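Local coordinates for protein ferredoxin CarAc (Pseudomonas resinovorans, PDB 7BUH) that carries electrons through its Rieske-type [2Fe-2S] cluster from the reductase CarAd to the terminal oxygenase CarAa during the breakdown of carbazole, at residues A[43-47]-A[48-52]; A[32-36]-A[37-41]. All blocks are in the same frame, centred on the assembly; numbering follows the deposited sequence.

Overall arrangement
The two contacts follow one another along the chain, one in the six-stranded antiparallel sheet and one in a cluster-binding loop. Interaction 2 comes first: residues 32-41 form the turn end of the hairpin made by strands 27-35 and 38-43, inside that sheet. Strand 38-43 then runs straight into interaction 1, residues 43-52, where the chain doubles back round the first pair of cluster ligands. The centres lie about 18 Å apart, on opposite sides of the chain's centre, and the two meet through packing of Tyr33 near Glu43. One strand thus connects the hairpin turn to the redox end of the molecule.

Interaction 1. Residues A[43-47]-A[48-52]; sequences EDTCT and HGIAS. With FES (Fe2/s2 (inorganic) cluster), chain B.
Cys46 and His48 face the cluster together from one tight reversal of the chain, the first Cys-X-His loop of a Rieske [2Fe-2S] site. The thiolate SG of Cys46 binds iron FE2 at 2.3 Å, while the ring nitrogen ND1 of His48 binds FE1 at 2.1 Å. Both side chains are swung away from their own backbone N (chi1 -173° for Cys46, 177° for His48), which carries sulfur and imidazole to the cluster. Cys65 and His68 supply the remaining protein ligands, and the His48 and His68 rings meet almost at right angles.

The loop also grips its own ligand. The amide N of His48 points to Cys46 SG in a weak, long hydrogen bond, which may draw some electron density from the sulfur. Behind it, Cys46 N donates to Ala51 O at 2.9 Å, and Cys46 O receives Ile50 N. The methyl CB of Ala51 lies 3.8 Å from bridging sulfide S1 of the cluster. At Gly49 a side chain would run into that sulfide.

Where the two arms of the loop part, Asp44 and Ser52 close the base. Ser54 is hydrogen-bonded to both side chains, joining Asp44 through OD1. Across the base itself, Ser52 OG donates to Asp44 OD2 at 2.5 Å, on the syn lone pair of that oxygen.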
loop_
_atom_site.group_PDB
_atom_site.type_symbol
_atom_site.label_atom_id
_atom_site.label_comp_id
_atom_site.label_asym_id
_atom_site.label_seq_id
_atom_site.Cartn_x
_atom_site.Cartn_y
_atom_site.Cartn_z
ATOM N N GLU A 43 3.487 -0.067 1.248
ATOM C CA GLU A 43 3.597 -0.516 2.639
ATOM C C GLU A 43 2.399 0.057 3.410
ATOM O O GLU A 43 1.988 1.218 3.161
ATOM C CB GLU A 43 4.906 -0.042 3.274
ATOM C CG GLU A 43 6.110 -0.751 2.721
ATOM C CD GLU A 43 7.436 0.008 2.796
ATOM O OE1 GLU A 43 7.506 1.201 3.299
ATOM O OE2 GLU A 43 8.426 -0.610 2.317
ATOM N N ASP A 44 1.831 -0.720 4.317
ATOM C CA ASP A 44 0.721 -0.253 5.187
ATOM C C ASP A 44 1.256 0.632 6.324
ATOM O O ASP A 44 0.482 1.484 6.857
ATOM C CB ASP A 44 -0.005 -1.446 5.799
ATOM C CG ASP A 44 -1.180 -1.049 6.680
ATOM O OD1 ASP A 44 -2.117 -0.428 6.135
ATOM O OD2 ASP A 44 -1.145 -1.388 7.888
ATOM N N THR A 45 2.491 0.400 6.756
ATOM C CA THR A 45 3.023 1.019 7.996
ATOM C C THR A 45 3.523 2.417 7.665
ATOM O O THR A 45 4.407 2.538 6.857
ATOM C CB THR A 45 4.087 0.139 8.643
ATOM O OG1 THR A 45 3.532 -1.179 8.794
ATOM C CG2 THR A 45 4.523 0.705 9.978
ATOM N N CYS A 46 2.944 3.434 8.294
ATOM C CA CYS A 46 3.418 4.823 8.192
ATOM C C CYS A 46 4.894 4.861 8.605
ATOM O O CYS A 46 5.239 4.352 9.708
ATOM C CB CYS A 46 2.599 5.748 9.077
ATOM S SG CYS A 46 3.047 7.469 8.790
ATOM N N THR A 47 5.728 5.469 7.771
ATOM C CA THR A 47 7.191 5.523 8.029
ATOM C C THR A 47 7.502 6.416 9.225
ATOM O O THR A 47 8.589 6.261 9.799
ATOM C CB THR A 47 7.967 5.956 6.791
ATOM O OG1 THR A 47 7.476 7.238 6.412
ATOM C CG2 THR A 47 7.861 4.919 5.703
ATOM N N HIS A 48 6.595 7.318 9.580
ATOM C CA HIS A 48 6.804 8.310 10.653
ATOM C C HIS A 48 6.680 7.651 12.034
ATOM O O HIS A 48 7.659 7.638 12.774
ATOM C CB HIS A 48 5.855 9.493 10.476
ATOM C CG HIS A 48 5.998 10.475 11.575
ATOM N ND1 HIS A 48 5.000 10.631 12.514
ATOM C CD2 HIS A 48 7.009 11.311 11.912
ATOM C CE1 HIS A 48 5.370 11.583 13.367
ATOM N NE2 HIS A 48 6.620 11.980 13.040
ATOM N N GLY A 49 5.498 7.199 12.426
ATOM C CA GLY A 49 5.255 6.707 13.796
ATOM C C GLY A 49 4.450 5.415 13.857
ATOM O O GLY A 49 3.737 5.221 14.887
ATOM N N ILE A 50 4.523 4.572 12.814
ATOM C CA ILE A 50 4.203 3.118 12.887
ATOM C C ILE A 50 2.689 2.857 12.853
ATOM O O ILE A 50 2.269 1.720 13.157
ATOM C CB ILE A 50 4.832 2.527 14.166
ATOM C CG1 ILE A 50 6.344 2.765 14.216
ATOM C CG2 ILE A 50 4.498 1.067 14.316
ATOM C CD1 ILE A 50 7.100 2.217 13.030
ATOM N N ALA A 51 1.890 3.832 12.461
ATOM C CA ALA A 51 0.431 3.662 12.334
ATOM C C ALA A 51 0.138 2.768 11.130
ATOM O O ALA A 51 1.003 2.620 10.241
ATOM C CB ALA A 51 -0.240 4.993 12.196
ATOM N N SER A 52 -1.072 2.212 11.092
ATOM C CA SER A 52 -1.592 1.497 9.901
ATOM C C SER A 52 -2.283 2.507 8.976
ATOM O O SER A 52 -3.345 3.049 9.334
ATOM C CB SER A 52 -2.474 0.349 10.317
ATOM O OG SER A 52 -3.003 -0.296 9.186
HETATM FE FE1 FES B . 2.996 9.888 12.378
HETATM FE FE2 FES B . 1.816 8.472 10.444
HETATM S S1 FES B . 2.491 7.693 12.409
HETATM S S2 FES B . 2.098 10.682 10.532
#

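Interaction 2. Residues A[32-36]-A[37-41]; sequences VYRVG and DQFYA
Val32 to Val35 and Gln38 to Ala41 run antiparallel, their short axes 4.6 Å apart at closest, with Tyr33 opposite Tyr40 and Val35 opposite Gln38 as the hydrogen-bonded pairs. Tyr33 N reaches Tyr40 O in a nearly straight bond (173° at the hydrogen), and Tyr40 N returns to Tyr33 O. Val35 and Gln38 exchange two backbone bonds, closing a type II' turn whose second residue is Gly36.

On the side of Val32, Arg34, Phe39 and Ala41, the aliphatic part of Arg34 runs along the CE2 and CZ side of the Phe39 ring, and its CG lies over the face, 4.2 Å from the centroid, a CH-pi contact. With CG anti to the backbone N (chi1 -176°) and the chain straight beyond it, the guanidinium reaches the turn, NE donating to Gly36 O and NH2 forming a salt bridge with Asp37 OD1, both at 2.8 Å. Both acceptors lie in the guanidinium plane, whereas the carboxylate is turned 74° from it and is met on its anti side. An alanine here is likely to leave the Asp37 carboxylate without its charge partner and Gly36 O without its NE donor, and to uncover part of the Phe39 face.

This is a beta hairpin of the Rieske domain's larger sheet. Val32, Phe39 and Ala41 pack from it against Val100 and Val102 of strand 99-103.

On the side of Tyr33, Val35, Gln38 and Tyr40, Val35 CG2 approaches Tyr40 CD2 at 4.4 Å, and Tyr33 OH is hydrogen-bonded to Thr42 OG1. The Tyr40 hydroxyl donates to Gln38 OE1 at 2.6 Å; that oxygen lies in the plane of the Tyr40 ring, while the hydroxyl stands above the amide plane. A water donates to Val35 O and, weakly, to Gln38 OE1.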
loop_
_atom_site.group_PDB
_atom_site.type_symbol
_atom_site.label_atom_id
_atom_site.label_comp_id
_atom_site.label_asym_id
_atom_site.label_seq_id
_atom_site.Cartn_x
_atom_site.Cartn_y
_atom_site.Cartn_z
ATOM N N VAL A 32 -3.749 -1.665 0.076
ATOM C CA VAL A 32 -4.235 -1.560 -1.321
ATOM C C VAL A 32 -5.350 -0.515 -1.357
ATOM O O VAL A 32 -6.303 -0.609 -0.541
ATOM C CB VAL A 32 -4.723 -2.920 -1.832
ATOM C CG1 VAL A 32 -5.278 -2.814 -3.223
ATOM C CG2 VAL A 32 -3.591 -3.920 -1.779
ATOM N N TYR A 33 -5.236 0.459 -2.247
ATOM C CA TYR A 33 -6.147 1.628 -2.302
ATOM C C TYR A 33 -6.904 1.587 -3.618
ATOM O O TYR A 33 -6.265 1.297 -4.627
ATOM C CB TYR A 33 -5.363 2.940 -2.255
ATOM C CG TYR A 33 -4.289 3.016 -1.212
ATOM C CD1 TYR A 33 -2.997 2.595 -1.458
ATOM C CD2 TYR A 33 -4.555 3.567 0.021
ATOM C CE1 TYR A 33 -1.991 2.694 -0.512
ATOM C CE2 TYR A 33 -3.561 3.676 0.979
ATOM C CZ TYR A 33 -2.280 3.233 0.723
ATOM O OH TYR A 33 -1.322 3.397 1.687
ATOM N N ARG A 34 -8.223 1.808 -3.581
ATOM C CA ARG A 34 -9.017 2.044 -4.800
ATOM C C ARG A 34 -9.248 3.553 -4.862
ATOM O O ARG A 34 -9.941 4.092 -3.973
ATOM C CB ARG A 34 -10.341 1.286 -4.812
ATOM C CG ARG A 34 -11.069 1.501 -6.130
ATOM C CD ARG A 34 -12.389 0.766 -6.255
ATOM N NE ARG A 34 -12.998 1.051 -7.540
ATOM C CZ ARG A 34 -13.757 0.207 -8.246
ATOM N NH1 ARG A 34 -13.945 -1.037 -7.842
ATOM N NH2 ARG A 34 -14.240 0.592 -9.421
ATOM N N VAL A 35 -8.627 4.202 -5.834
ATOM C CA VAL A 35 -8.792 5.652 -6.078
ATOM C C VAL A 35 -9.619 5.753 -7.350
ATOM O O VAL A 35 -9.071 5.422 -8.424
ATOM C CB VAL A 35 -7.434 6.365 -6.153
ATOM C CG1 VAL A 35 -7.596 7.838 -6.454
ATOM C CG2 VAL A 35 -6.665 6.135 -4.848
ATOM N N GLY A 36 -10.906 6.087 -7.194
ATOM C CA GLY A 36 -11.881 6.048 -8.310
ATOM C C GLY A 36 -11.902 4.656 -8.900
ATOM O O GLY A 36 -12.263 3.736 -8.144
ATOM N N ASP A 37 -11.425 4.476 -10.134
ATOM C CA ASP A 37 -11.424 3.143 -10.800
ATOM C C ASP A 37 -10.000 2.661 -11.045
ATOM O O ASP A 37 -9.800 1.917 -12.000
ATOM C CB ASP A 37 -12.207 3.182 -12.116
ATOM C CG ASP A 37 -13.660 3.532 -11.902
ATOM O OD1 ASP A 37 -14.254 3.016 -10.909
ATOM O OD2 ASP A 37 -14.184 4.344 -12.704
ATOM N N GLN A 38 -9.042 3.053 -10.196
ATOM C CA GLN A 38 -7.646 2.597 -10.295
ATOM C C GLN A 38 -7.236 2.093 -8.912
ATOM O O GLN A 38 -7.822 2.509 -7.906
ATOM C CB GLN A 38 -6.696 3.683 -10.805
ATOM C CG GLN A 38 -7.060 4.200 -12.190
ATOM C CD GLN A 38 -6.275 5.444 -12.547
ATOM O OE1 GLN A 38 -5.563 6.022 -11.725
ATOM N NE2 GLN A 38 -6.376 5.859 -13.798
ATOM N N PHE A 39 -6.300 1.171 -8.920
ATOM C CA PHE A 39 -5.780 0.481 -7.714
ATOM C C PHE A 39 -4.294 0.760 -7.572
ATOM O O PHE A 39 -3.569 0.688 -8.580
ATOM C CB PHE A 39 -6.053 -1.023 -7.805
ATOM C CG PHE A 39 -7.515 -1.366 -7.782
ATOM C CD1 PHE A 39 -8.253 -1.405 -8.962
ATOM C CD2 PHE A 39 -8.147 -1.619 -6.568
ATOM C CE1 PHE A 39 -9.609 -1.728 -8.924
ATOM C CE2 PHE A 39 -9.491 -1.966 -6.538
ATOM C CZ PHE A 39 -10.216 -1.983 -7.721
ATOM N N TYR A 40 -3.851 1.027 -6.338
ATOM C CA TYR A 40 -2.436 1.299 -5.979
ATOM C C TYR A 40 -2.151 0.547 -4.681
ATOM O O TYR A 40 -3.102 0.161 -3.960
ATOM C CB TYR A 40 -2.186 2.807 -5.852
ATOM C CG TYR A 40 -2.451 3.517 -7.147
ATOM C CD1 TYR A 40 -1.515 3.466 -8.182
ATOM C CD2 TYR A 40 -3.680 4.108 -7.405
ATOM C CE1 TYR A 40 -1.772 4.050 -9.417
ATOM C CE2 TYR A 40 -3.938 4.708 -8.630
ATOM C CZ TYR A 40 -2.985 4.675 -9.636
ATOM O OH TYR A 40 -3.254 5.213 -10.862
ATOM N N ALA A 41 -0.885 0.331 -4.392
ATOM C CA ALA A 41 -0.486 -0.337 -3.145
ATOM C C ALA A 41 0.805 0.271 -2.626
ATOM O O ALA A 41 1.690 0.602 -3.430
ATOM C CB ALA A 41 -0.326 -1.820 -3.367
HETATM O O HOH W 1 -8.104 7.404 -10.211
#